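PDB 6W0P: kojibiose phosphorylase from Gut metagenome, which belongs to glycoside hydrolase family 65, combining an N-terminal beta-sandwich domain with a central helical catalytic domain and a small C-terminal beta domain. Local coordinates for residues 43-48 and 54-59; 200-205 and 209-214; 223-226 and 231-234. All coordinates share one frame; numbering follows the deposited sequence.

All three interactions lie in the N-terminal beta-sandwich domain, in series along the chain. Interaction 2 is a hairpin of the large antiparallel sheet and interaction 3 is a hairpin at the margin of a second, five-stranded sheet. Their centres are 18 Å apart and their nearest atoms about 4 Å. Ile198, on strand 197-204, which supplies residues 200-204 of interaction 2, meets Tyr224, Leu226, Val231 and Leu233 of interaction 3, marking where the two sheets meet. Interaction 1 lies mostly in the loop joining strands 40-42 and 58-60 of a separate small sheet, its centre 19 Å from interaction 2's and 21 Å from interaction 3's. Through Arg43 it also reaches Thr340 and Cys661 of the catalytic domain.

Interaction 1: residues 43-48 and 54-59; sequences RAFFDE and QLIGTY
Arg43 and Leu55 form the dense end of this contact. The arginine bends at chi3 (68°), bringing NE within 2.8 Å of Leu55 O; the bond is somewhat kinked, with the donor tilted from the carbonyl plane. Leu55 then lays CD2 over the centre of the guanidinium, 3.9 Å above its plane, while NH1 and NH2 reach elsewhere: NH2 to Glu30 in a salt bridge and to Cys661 O, NH1 to Ser31 and Thr340 O. The buried charge is thereby held from several sides and ties this loop to the catalytic domain.

Packing stays close at Phe45. Its ring receives Ile56 CG2 almost exactly along the normal, 3.8 Å from the ring centroid, a CH-pi contact. Gly57 O sits at the ring edge, 3.6 Å from Phe45 CE2, and Arg143 makes a cation-pi contact with the same ring.

Toward Gln54 the contact is looser and mediated by solvent. No direct bond joins Phe46 to Gln54; instead water 1 accepts from Phe46 N and donates to Gln54 OE1, the latter at 3.3 Å.

Arg43 N donates to Gly57 O at 2.9 Å, continuing by a single bond the pairing of Tyr59 with Gly41, where the long loop of an antiparallel beta hairpin leaves strands 40-42 and 58-60.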
ATOM      1  N   ARG A  43     -24.335  12.132 -19.001  1.00 30.02           N
ATOM      2  CA  ARG A  43     -24.634  13.085 -17.912  1.00 29.52           C
ATOM      3  C   ARG A  43     -25.489  14.203 -18.499  1.00 29.84           C
ATOM      4  O   ARG A  43     -25.411  14.444 -19.719  1.00 30.19           O
ATOM      5  CB  ARG A  43     -23.331  13.627 -17.310  1.00 29.62           C
ATOM      6  CG  ARG A  43     -22.625  12.649 -16.378  1.00 29.32           C
ATOM      7  CD  ARG A  43     -21.270  13.168 -15.934  1.00 29.29           C
ATOM      8  NE  ARG A  43     -21.412  14.321 -15.056  1.00 29.00           N
ATOM      9  CZ  ARG A  43     -21.632  14.259 -13.753  1.00 28.94           C
ATOM     10  NH1 ARG A  43     -21.758  13.100 -13.129  1.00 29.18           N
ATOM     11  NH2 ARG A  43     -21.719  15.363 -13.056  1.00 29.36           N
ATOM     12  N   ALA A  44     -26.210  14.915 -17.639  1.00 30.27           N
ATOM     13  CA  ALA A  44     -27.131  16.004 -18.022  1.00 30.77           C
ATOM     14  C   ALA A  44     -26.341  17.311 -18.110  1.00 32.40           C
ATOM     15  O   ALA A  44     -26.858  18.368 -17.659  1.00 32.96           O
ATOM     16  CB  ALA A  44     -28.264  16.104 -17.051  1.00 30.52           C
ATOM     17  N   PHE A  45     -25.136  17.240 -18.679  1.00 32.28           N
ATOM     18  CA  PHE A  45     -24.296  18.425 -18.915  1.00 33.33           C
ATOM     19  C   PHE A  45     -25.052  19.276 -19.933  1.00 33.81           C
ATOM     20  O   PHE A  45     -25.736  18.714 -20.785  1.00 34.02           O
ATOM     21  CB  PHE A  45     -22.890  18.031 -19.366  1.00 33.57           C
ATOM     22  CG  PHE A  45     -22.847  17.285 -20.674  1.00 33.56           C
ATOM     23  CD1 PHE A  45     -22.847  17.971 -21.877  1.00 34.43           C
ATOM     24  CD2 PHE A  45     -22.826  15.905 -20.694  1.00 33.18           C
ATOM     25  CE1 PHE A  45     -22.819  17.282 -23.083  1.00 34.65           C
ATOM     26  CE2 PHE A  45     -22.820  15.216 -21.895  1.00 33.70           C
ATOM     27  CZ  PHE A  45     -22.810  15.903 -23.088  1.00 34.14           C
ATOM     28  N   PHE A  46     -24.977  20.589 -19.761  1.00 34.36           N
ATOM     29  CA  PHE A  46     -25.472  21.615 -20.706  1.00 35.00           C
ATOM     30  C   PHE A  46     -24.900  21.354 -22.096  1.00 35.38           C
ATOM     31  O   PHE A  46     -23.703  21.062 -22.227  1.00 36.02           O
ATOM     32  CB  PHE A  46     -25.107  23.020 -20.212  1.00 34.88           C
ATOM     33  CG  PHE A  46     -25.876  23.468 -18.996  1.00 33.80           C
ATOM     34  CD1 PHE A  46     -26.851  22.661 -18.418  1.00 33.80           C
ATOM     35  CD2 PHE A  46     -25.658  24.721 -18.452  1.00 33.38           C
ATOM     36  CE1 PHE A  46     -27.582  23.094 -17.318  1.00 33.28           C
ATOM     37  CE2 PHE A  46     -26.380  25.146 -17.347  1.00 33.84           C
ATOM     38  CZ  PHE A  46     -27.347  24.339 -16.789  1.00 33.44           C
ATOM     39  N   ASP A  47     -25.758  21.483 -23.104  1.00 36.09           N
ATOM     40  CA  ASP A  47     -25.402  21.293 -24.534  1.00 36.50           C
ATOM     41  C   ASP A  47     -24.464  22.432 -24.932  1.00 36.07           C
ATOM     42  O   ASP A  47     -23.361  22.138 -25.377  1.00 36.95           O
ATOM     43  CB  ASP A  47     -26.665  21.261 -25.386  1.00 36.70           C
ATOM     44  CG  ASP A  47     -27.732  20.397 -24.746  1.00 37.42           C
ATOM     45  OD1 ASP A  47     -27.814  19.221 -25.128  1.00 37.87           O
ATOM     46  OD2 ASP A  47     -28.450  20.905 -23.845  1.00 37.91           O
ATOM     47  N   GLU A  48     -24.892  23.669 -24.717  1.00 35.57           N
ATOM     48  CA  GLU A  48     -24.138  24.898 -25.078  1.00 37.16           C
ATOM     49  C   GLU A  48     -22.891  24.985 -24.203  1.00 36.89           C
ATOM     50  O   GLU A  48     -22.828  24.249 -23.213  1.00 36.19           O
ATOM     51  CB  GLU A  48     -25.006  26.152 -24.916  1.00 37.02           C
ATOM     52  CG  GLU A  48     -25.315  26.534 -23.468  1.00 36.42           C
ATOM     53  CD  GLU A  48     -26.428  25.755 -22.775  1.00 35.39           C
ATOM     54  OE1 GLU A  48     -26.966  24.830 -23.395  1.00 35.77           O
ATOM     55  OE2 GLU A  48     -26.744  26.067 -21.613  1.00 34.36           O
ATOM     56  N   GLN A  54     -18.393  21.802 -14.224  1.00 37.97           N
ATOM     57  CA  GLN A  54     -19.213  20.798 -14.932  1.00 36.17           C
ATOM     58  C   GLN A  54     -18.342  19.574 -15.118  1.00 35.30           C
ATOM     59  O   GLN A  54     -17.090  19.711 -15.113  1.00 35.79           O
ATOM     60  CB  GLN A  54     -19.722  21.321 -16.281  1.00 36.09           C
ATOM     61  CG  GLN A  54     -18.640  21.911 -17.184  1.00 36.33           C
ATOM     62  CD  GLN A  54     -19.137  22.078 -18.604  1.00 36.40           C
ATOM     63  OE1 GLN A  54     -20.344  22.063 -18.886  1.00 36.53           O
ATOM     64  NE2 GLN A  54     -18.200  22.217 -19.517  1.00 35.18           N
ATOM     65  N   LEU A  55     -18.992  18.427 -15.241  1.00 33.52           N
ATOM     66  CA  LEU A  55     -18.365  17.191 -15.728  1.00 32.33           C
ATOM     67  C   LEU A  55     -19.176  16.754 -16.941  1.00 32.03           C
ATOM     68  O   LEU A  55     -20.257  16.186 -16.772  1.00 31.09           O
ATOM     69  CB  LEU A  55     -18.344  16.127 -14.633  1.00 31.43           C
ATOM     70  CG  LEU A  55     -17.659  14.821 -15.045  1.00 31.88           C
ATOM     71  CD1 LEU A  55     -16.228  15.069 -15.507  1.00 31.81           C
ATOM     72  CD2 LEU A  55     -17.667  13.806 -13.904  1.00 31.96           C
ATOM     73  N   ILE A  56     -18.647  17.046 -18.121  1.00 32.51           N
ATOM     74  CA  ILE A  56     -19.147  16.519 -19.421  1.00 32.92           C
ATOM     75  C   ILE A  56     -18.767  15.039 -19.487  1.00 33.00           C
ATOM     76  O   ILE A  56     -17.576  14.690 -19.259  1.00 34.28           O
ATOM     77  CB  ILE A  56     -18.598  17.300 -20.623  1.00 32.41           C
ATOM     78  CG1 ILE A  56     -19.068  18.759 -20.601  1.00 33.06           C
ATOM     79  CG2 ILE A  56     -19.005  16.591 -21.895  1.00 32.77           C
ATOM     80  CD1 ILE A  56     -18.473  19.626 -21.691  1.00 33.02           C
ATOM     81  N   GLY A  57     -19.744  14.202 -19.797  1.00 31.90           N
ATOM     82  CA  GLY A  57     -19.627  12.750 -19.582  1.00 31.78           C
ATOM     83  C   GLY A  57     -20.564  12.015 -20.506  1.00 30.72           C
ATOM     84  O   GLY A  57     -21.787  12.146 -20.304  1.00 30.40           O
ATOM     85  N   THR A  58     -19.988  11.379 -21.524  1.00 30.33           N
ATOM     86  CA  THR A  58     -20.659  10.475 -22.483  1.00 30.46           C
ATOM     87  C   THR A  58     -19.904   9.147 -22.433  1.00 30.27           C
ATOM     88  O   THR A  58     -18.687   9.174 -22.682  1.00 31.14           O
ATOM     89  CB  THR A  58     -20.695  11.065 -23.902  1.00 30.67           C
ATOM     90  OG1 THR A  58     -21.227  12.393 -23.850  1.00 30.30           O
ATOM     91  CG2 THR A  58     -21.509  10.213 -24.853  1.00 30.55           C
ATOM     92  N   TYR A  59     -20.567   8.040 -22.102  1.00 29.50           N
ATOM     93  CA  TYR A  59     -19.869   6.741 -21.985  1.00 29.74           C
ATOM     94  C   TYR A  59     -20.614   5.681 -22.761  1.00 29.94           C
ATOM     95  O   TYR A  59     -21.828   5.784 -22.895  1.00 30.17           O
ATOM     96  CB  TYR A  59     -19.720   6.356 -20.523  1.00 29.22           C
ATOM     97  CG  TYR A  59     -19.407   7.527 -19.627  1.00 29.00           C
ATOM     98  CD1 TYR A  59     -18.106   7.998 -19.497  1.00 28.99           C
ATOM     99  CD2 TYR A  59     -20.408   8.165 -18.912  1.00 28.50           C
ATOM    100  CE1 TYR A  59     -17.811   9.049 -18.646  1.00 28.85           C
ATOM    101  CE2 TYR A  59     -20.127   9.229 -18.068  1.00 28.40           C
ATOM    102  CZ  TYR A  59     -18.821   9.668 -17.934  1.00 28.21           C
ATOM    103  OH  TYR A  59     -18.532  10.699 -17.099  1.00 27.57           O
TER
HETATM  104  O   HOH W   1     -23.138  21.313 -17.398  1.00 30.46           O
HETATM  105  O   HOH W   2     -21.347  22.323 -21.477  1.00 31.84           O

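Interaction 2: residues 200-205 and 209-214; sequences LTVKTL and QTLTSV
Thr201 and Thr212 turn their hydroxyls toward each other across a non-hydrogen-bonded pair. In both, OG1 stands anti to the carbonyl carbon (chi1 -63° and -67°), and the two oxygens meet at 2.7 Å. On the same face, the extended chain of Lys203 passes Thr210 at an angle, with Lys203 CG 3.8 Å from Thr210 CG2, and the rest of the lysine then runs clear of the partner strand. Gln266 of helix 263-277 serves two threonines of this face, its OE1 being hydrogen-bonded to Thr212 OG1 and its NE2 to Thr210 OG1.

The segments belong to an antiparallel beta hairpin, 197-204 with 210-217, built into the large sheet of the N-terminal domain, with strand 186-194 on one side and strand 245-256 on the other. Val202 and Leu211 exchange two backbone bonds, the one from Val202 N to Leu211 O being 2.9 Å.

The face that carries Leu200, Val202, Leu211 and Ser213 is largely apolar. Val202 and Leu211 lie side by side and point the same way, Val202 CG2 resting 4.1 Å from Leu211 CD2. Farther from the turn, Leu200 CD1 comes within 4.0 Å of Ser213 CB, while Ser213 OG is hydrogen-bonded to Asn253.

Near the turn, Thr204 and Gln209 bind reciprocally. Thr204 N donates to Gln209 O at 2.7 Å, and Gln209 N donates back to the side-chain oxygen Thr204 OG1 at 3.0 Å. Thr207 bonds both Thr204 OG1 and Gln209 OE1, and Gln209 NE2 is further fixed by Gly62 O.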
ATOM      1  N   LEU A 200     -17.409  11.193 -37.594  1.00 42.87           N
ATOM      2  CA  LEU A 200     -15.988  10.878 -37.314  1.00 42.60           C
ATOM      3  C   LEU A 200     -15.864   9.407 -36.926  1.00 42.13           C
ATOM      4  O   LEU A 200     -16.876   8.795 -36.539  1.00 43.72           O
ATOM      5  CB  LEU A 200     -15.437  11.799 -36.221  1.00 42.08           C
ATOM      6  CG  LEU A 200     -16.253  11.933 -34.939  1.00 41.75           C
ATOM      7  CD1 LEU A 200     -16.080  10.708 -34.047  1.00 41.34           C
ATOM      8  CD2 LEU A 200     -15.847  13.212 -34.192  1.00 42.08           C
ATOM      9  N   THR A 201     -14.668   8.868 -37.084  1.00 41.72           N
ATOM     10  CA  THR A 201     -14.258   7.533 -36.611  1.00 42.70           C
ATOM     11  C   THR A 201     -12.990   7.729 -35.790  1.00 43.98           C
ATOM     12  O   THR A 201     -12.050   8.398 -36.298  1.00 45.41           O
ATOM     13  CB  THR A 201     -14.012   6.551 -37.759  1.00 43.16           C
ATOM     14  OG1 THR A 201     -15.250   6.367 -38.448  1.00 44.04           O
ATOM     15  CG2 THR A 201     -13.491   5.217 -37.269  1.00 43.04           C
ATOM     16  N   VAL A 202     -12.976   7.197 -34.571  1.00 42.72           N
ATOM     17  CA  VAL A 202     -11.842   7.364 -33.627  1.00 41.90           C
ATOM     18  C   VAL A 202     -11.466   5.984 -33.103  1.00 41.83           C
ATOM     19  O   VAL A 202     -12.267   5.040 -33.259  1.00 42.40           O
ATOM     20  CB  VAL A 202     -12.187   8.340 -32.488  1.00 41.71           C
ATOM     21  CG1 VAL A 202     -12.195   9.774 -32.971  1.00 41.99           C
ATOM     22  CG2 VAL A 202     -13.513   8.000 -31.820  1.00 41.88           C
ATOM     23  N   LYS A 203     -10.283   5.891 -32.513  1.00 41.40           N
ATOM     24  CA  LYS A 203      -9.756   4.648 -31.929  1.00 41.77           C
ATOM     25  C   LYS A 203      -9.132   4.985 -30.577  1.00 40.31           C
ATOM     26  O   LYS A 203      -8.571   6.091 -30.448  1.00 38.27           O
ATOM     27  CB  LYS A 203      -8.748   4.015 -32.888  1.00 43.80           C
ATOM     28  CG  LYS A 203      -8.285   2.622 -32.495  1.00 45.74           C
ATOM     29  CD  LYS A 203      -7.388   1.995 -33.548  1.00 48.34           C
ATOM     30  CE  LYS A 203      -6.819   0.658 -33.118  1.00 49.39           C
ATOM     31  NZ  LYS A 203      -6.352  -0.137 -34.284  1.00 51.44           N
ATOM     32  N   THR A 204      -9.250   4.061 -29.620  1.00 40.07           N
ATOM     33  CA  THR A 204      -8.681   4.186 -28.255  1.00 40.13           C
ATOM     34  C   THR A 204      -7.165   4.042 -28.350  1.00 41.07           C
ATOM     35  O   THR A 204      -6.712   3.384 -29.301  1.00 41.01           O
ATOM     36  CB  THR A 204      -9.271   3.138 -27.314  1.00 39.74           C
ATOM     37  OG1 THR A 204      -8.998   1.848 -27.864  1.00 40.06           O
ATOM     38  CG2 THR A 204     -10.763   3.315 -27.124  1.00 39.71           C
ATOM     39  N   LEU A 205      -6.450   4.590 -27.365  1.00 41.33           N
ATOM     40  CA  LEU A 205      -4.969   4.663 -27.313  1.00 42.95           C
ATOM     41  C   LEU A 205      -4.379   3.261 -27.472  1.00 44.25           C
ATOM     42  O   LEU A 205      -3.454   3.114 -28.272  1.00 43.19           O
ATOM     43  CB  LEU A 205      -4.528   5.253 -25.968  1.00 43.13           C
ATOM     44  CG  LEU A 205      -5.092   6.626 -25.585  1.00 43.51           C
ATOM     45  CD1 LEU A 205      -4.367   7.190 -24.367  1.00 42.70           C
ATOM     46  CD2 LEU A 205      -4.991   7.610 -26.742  1.00 44.38           C
ATOM     47  N   GLN A 209     -10.027  -0.367 -29.563  1.00 43.84           N
ATOM     48  CA  GLN A 209     -11.482  -0.108 -29.669  1.00 41.68           C
ATOM     49  C   GLN A 209     -11.706   1.107 -30.561  1.00 40.39           C
ATOM     50  O   GLN A 209     -10.938   2.091 -30.446  1.00 41.05           O
ATOM     51  CB  GLN A 209     -12.101   0.081 -28.292  1.00 39.98           C
ATOM     52  CG  GLN A 209     -11.983  -1.165 -27.434  1.00 39.74           C
ATOM     53  CD  GLN A 209     -12.670  -0.942 -26.110  1.00 39.46           C
ATOM     54  OE1 GLN A 209     -12.535   0.127 -25.504  1.00 37.83           O
ATOM     55  NE2 GLN A 209     -13.426  -1.946 -25.676  1.00 38.30           N
ATOM     56  N   THR A 210     -12.736   1.020 -31.391  1.00 39.10           N
ATOM     57  CA  THR A 210     -13.115   2.050 -32.382  1.00 39.89           C
ATOM     58  C   THR A 210     -14.582   2.437 -32.191  1.00 39.47           C
ATOM     59  O   THR A 210     -15.376   1.603 -31.688  1.00 38.27           O
ATOM     60  CB  THR A 210     -12.869   1.559 -33.815  1.00 40.54           C
ATOM     61  OG1 THR A 210     -13.831   0.540 -34.108  1.00 40.35           O
ATOM     62  CG2 THR A 210     -11.455   1.057 -34.017  1.00 40.85           C
ATOM     63  N   LEU A 211     -14.900   3.660 -32.606  1.00 39.08           N
ATOM     64  CA  LEU A 211     -16.256   4.230 -32.553  1.00 39.28           C
ATOM     65  C   LEU A 211     -16.462   5.100 -33.798  1.00 39.33           C
ATOM     66  O   LEU A 211     -15.544   5.868 -34.133  1.00 39.38           O
ATOM     67  CB  LEU A 211     -16.327   5.045 -31.261  1.00 39.29           C
ATOM     68  CG  LEU A 211     -17.597   5.858 -31.060  1.00 39.43           C
ATOM     69  CD1 LEU A 211     -17.873   6.034 -29.572  1.00 40.08           C
ATOM     70  CD2 LEU A 211     -17.499   7.210 -31.753  1.00 39.87           C
ATOM     71  N   THR A 212     -17.631   5.011 -34.428  1.00 39.18           N
ATOM     72  CA  THR A 212     -18.075   5.959 -35.482  1.00 40.07           C
ATOM     73  C   THR A 212     -19.298   6.702 -34.961  1.00 40.11           C
ATOM     74  O   THR A 212     -20.271   6.034 -34.558  1.00 40.36           O
ATOM     75  CB  THR A 212     -18.359   5.267 -36.821  1.00 40.29           C
ATOM     76  OG1 THR A 212     -17.114   4.784 -37.309  1.00 41.14           O
ATOM     77  CG2 THR A 212     -18.954   6.198 -37.855  1.00 40.74           C
ATOM     78  N   SER A 213     -19.206   8.028 -34.918  1.00 40.40           N
ATOM     79  CA  SER A 213     -20.306   8.939 -34.542  1.00 39.63           C
ATOM     80  C   SER A 213     -20.732   9.719 -35.776  1.00 39.93           C
ATOM     81  O   SER A 213     -19.859  10.408 -36.357  1.00 40.18           O
ATOM     82  CB  SER A 213     -19.899   9.874 -33.444  1.00 39.51           C
ATOM     83  OG  SER A 213     -21.024  10.644 -33.044  1.00 39.43           O
ATOM     84  N   VAL A 214     -22.010   9.600 -36.150  1.00 39.56           N
ATOM     85  CA  VAL A 214     -22.577  10.302 -37.335  1.00 41.06           C
ATOM     86  C   VAL A 214     -23.834  11.073 -36.923  1.00 40.91           C
ATOM     87  O   VAL A 214     -24.642  10.544 -36.135  1.00 40.52           O
ATOM     88  CB  VAL A 214     -22.867   9.316 -38.479  1.00 41.39           C
ATOM     89  CG1 VAL A 214     -21.576   8.737 -39.053  1.00 42.12           C
ATOM     90  CG2 VAL A 214     -23.811   8.208 -38.042  1.00 41.43           C
TER

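Interaction 3: residues 223-226 and 231-234; sequences SYQL and VILN
Ser223 faces Asn234 at the open end of an antiparallel beta hairpin whose first strand, 223-227, lies at the margin of a five-stranded sheet. Its hydroxyl and its carbonyl both bind the asparagine: Asn234 N donates to Ser223 O at 2.8 Å, and Asn234 ND2 donates to Ser223 OG, also at 2.8 Å. That oxygen lies close to the amide plane, so the bond helps set the rotation of the Asn234 amide.

Tyr224 comes next, paired with Leu233 on the side that meets strand 197-204. Its side chain meets that of Leu233 through CB, with Tyr224 CB 4.2 Å from Leu233 CD2; the ring swings away from the partner strand and makes a cation-pi contact with Lys193.

At Gln225 the side chains return to the face of Ser223. Gln225 N donates to Ile232 O at 3.0 Å, and Ile232 N donates back to Gln225 O. The extended glutamine runs alongside Ile232, pointing the same way, with Gln225 NE2 3.7 Å from Ile232 CD1. Its amide also passes that of Asn234, Gln225 NE2 lying 3.5 Å from Asn234 ND2, a proximity of two donors and not a hydrogen bond; the side chains cross at about a right angle, their amide planes 34° apart.

Leu226 ends the segment opposite Val231, on the face where both touch Ile198. The side chains meet obliquely through methyl groups, Leu226 CD2 pressing to 3.4 Å from Val231 CG1, closer than ordinary carbon-carbon contact.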
ATOM      1  N   SER A 223     -22.786  25.936 -43.603  1.00 49.32           N
ATOM      2  CA  SER A 223     -21.417  25.410 -43.821  1.00 50.27           C
ATOM      3  C   SER A 223     -21.111  24.323 -42.796  1.00 49.96           C
ATOM      4  O   SER A 223     -21.898  24.185 -41.849  1.00 49.47           O
ATOM      5  CB  SER A 223     -20.384  26.515 -43.766  1.00 50.22           C
ATOM      6  OG  SER A 223     -20.400  27.151 -42.504  1.00 49.46           O
ATOM      7  N   TYR A 224     -19.993  23.620 -42.983  1.00 51.12           N
ATOM      8  CA  TYR A 224     -19.513  22.526 -42.103  1.00 52.24           C
ATOM      9  C   TYR A 224     -17.991  22.595 -41.946  1.00 51.63           C
ATOM     10  O   TYR A 224     -17.332  23.199 -42.794  1.00 50.86           O
ATOM     11  CB  TYR A 224     -19.976  21.184 -42.667  1.00 54.02           C
ATOM     12  CG  TYR A 224     -19.341  20.732 -43.960  1.00 56.86           C
ATOM     13  CD1 TYR A 224     -19.859  21.101 -45.196  1.00 57.68           C
ATOM     14  CD2 TYR A 224     -18.250  19.872 -43.951  1.00 58.38           C
ATOM     15  CE1 TYR A 224     -19.299  20.642 -46.380  1.00 59.51           C
ATOM     16  CE2 TYR A 224     -17.679  19.405 -45.124  1.00 59.15           C
ATOM     17  CZ  TYR A 224     -18.204  19.788 -46.347  1.00 60.98           C
ATOM     18  OH  TYR A 224     -17.624  19.325 -47.499  1.00 61.26           O
ATOM     19  N   GLN A 225     -17.453  21.979 -40.892  1.00 51.15           N
ATOM     20  CA  GLN A 225     -15.985  21.839 -40.689  1.00 52.35           C
ATOM     21  C   GLN A 225     -15.652  20.386 -40.346  1.00 51.80           C
ATOM     22  O   GLN A 225     -16.388  19.771 -39.562  1.00 52.51           O
ATOM     23  CB  GLN A 225     -15.470  22.768 -39.587  1.00 53.95           C
ATOM     24  CG  GLN A 225     -15.938  24.214 -39.715  1.00 56.53           C
ATOM     25  CD  GLN A 225     -15.746  24.998 -38.435  1.00 59.19           C
ATOM     26  OE1 GLN A 225     -14.634  25.101 -37.898  1.00 57.35           O
ATOM     27  NE2 GLN A 225     -16.854  25.523 -37.915  1.00 60.62           N
ATOM     28  N   LEU A 226     -14.557  19.872 -40.897  1.00 52.35           N
ATOM     29  CA  LEU A 226     -13.942  18.581 -40.505  1.00 51.98           C
ATOM     30  C   LEU A 226     -12.569  18.868 -39.885  1.00 52.94           C
ATOM     31  O   LEU A 226     -11.583  19.025 -40.636  1.00 53.78           O
ATOM     32  CB  LEU A 226     -13.837  17.671 -41.732  1.00 51.83           C
ATOM     33  CG  LEU A 226     -15.129  17.422 -42.508  1.00 51.64           C
ATOM     34  CD1 LEU A 226     -14.835  16.596 -43.760  1.00 51.49           C
ATOM     35  CD2 LEU A 226     -16.186  16.732 -41.646  1.00 50.61           C
ATOM     36  N   VAL A 231     -16.367  17.295 -35.788  1.00 43.29           N
ATOM     37  CA  VAL A 231     -17.076  17.839 -36.975  1.00 42.90           C
ATOM     38  C   VAL A 231     -18.147  18.813 -36.491  1.00 41.57           C
ATOM     39  O   VAL A 231     -18.638  18.656 -35.378  1.00 40.57           O
ATOM     40  CB  VAL A 231     -17.623  16.713 -37.866  1.00 43.51           C
ATOM     41  CG1 VAL A 231     -16.469  15.875 -38.392  1.00 43.87           C
ATOM     42  CG2 VAL A 231     -18.655  15.854 -37.145  1.00 43.22           C
ATOM     43  N   ILE A 232     -18.431  19.828 -37.297  1.00 42.05           N
ATOM     44  CA  ILE A 232     -19.359  20.940 -36.950  1.00 41.93           C
ATOM     45  C   ILE A 232     -20.290  21.162 -38.143  1.00 42.26           C
ATOM     46  O   ILE A 232     -19.806  21.144 -39.287  1.00 44.71           O
ATOM     47  CB  ILE A 232     -18.581  22.209 -36.546  1.00 41.63           C
ATOM     48  CG1 ILE A 232     -17.519  21.908 -35.488  1.00 41.48           C
ATOM     49  CG2 ILE A 232     -19.524  23.311 -36.090  1.00 41.56           C
ATOM     50  CD1 ILE A 232     -16.662  23.108 -35.125  1.00 42.26           C
ATOM     51  N   LEU A 233     -21.578  21.303 -37.868  1.00 40.83           N
ATOM     52  CA  LEU A 233     -22.570  21.863 -38.801  1.00 42.04           C
ATOM     53  C   LEU A 233     -22.891  23.291 -38.326  1.00 43.07           C
ATOM     54  O   LEU A 233     -23.227  23.457 -37.139  1.00 40.08           O
ATOM     55  CB  LEU A 233     -23.792  20.939 -38.802  1.00 42.30           C
ATOM     56  CG  LEU A 233     -23.625  19.590 -39.508  1.00 42.13           C
ATOM     57  CD1 LEU A 233     -24.756  18.634 -39.143  1.00 42.57           C
ATOM     58  CD2 LEU A 233     -23.571  19.758 -41.016  1.00 42.52           C
ATOM     59  N   ASN A 234     -22.745  24.290 -39.216  1.00 45.44           N
ATOM     60  CA  ASN A 234     -23.030  25.733 -38.949  1.00 46.93           C
ATOM     61  C   ASN A 234     -24.424  26.077 -39.479  1.00 45.60           C
ATOM     62  O   ASN A 234     -24.706  25.755 -40.651  1.00 44.50           O
ATOM     63  CB  ASN A 234     -22.007  26.672 -39.604  1.00 49.67           C
ATOM     64  CG  ASN A 234     -20.618  26.514 -39.027  1.00 52.92           C
ATOM     65  OD1 ASN A 234     -20.444  26.467 -37.807  1.00 55.53           O
ATOM     66  ND2 ASN A 234     -19.619  26.444 -39.895  1.00 56.76           N
TER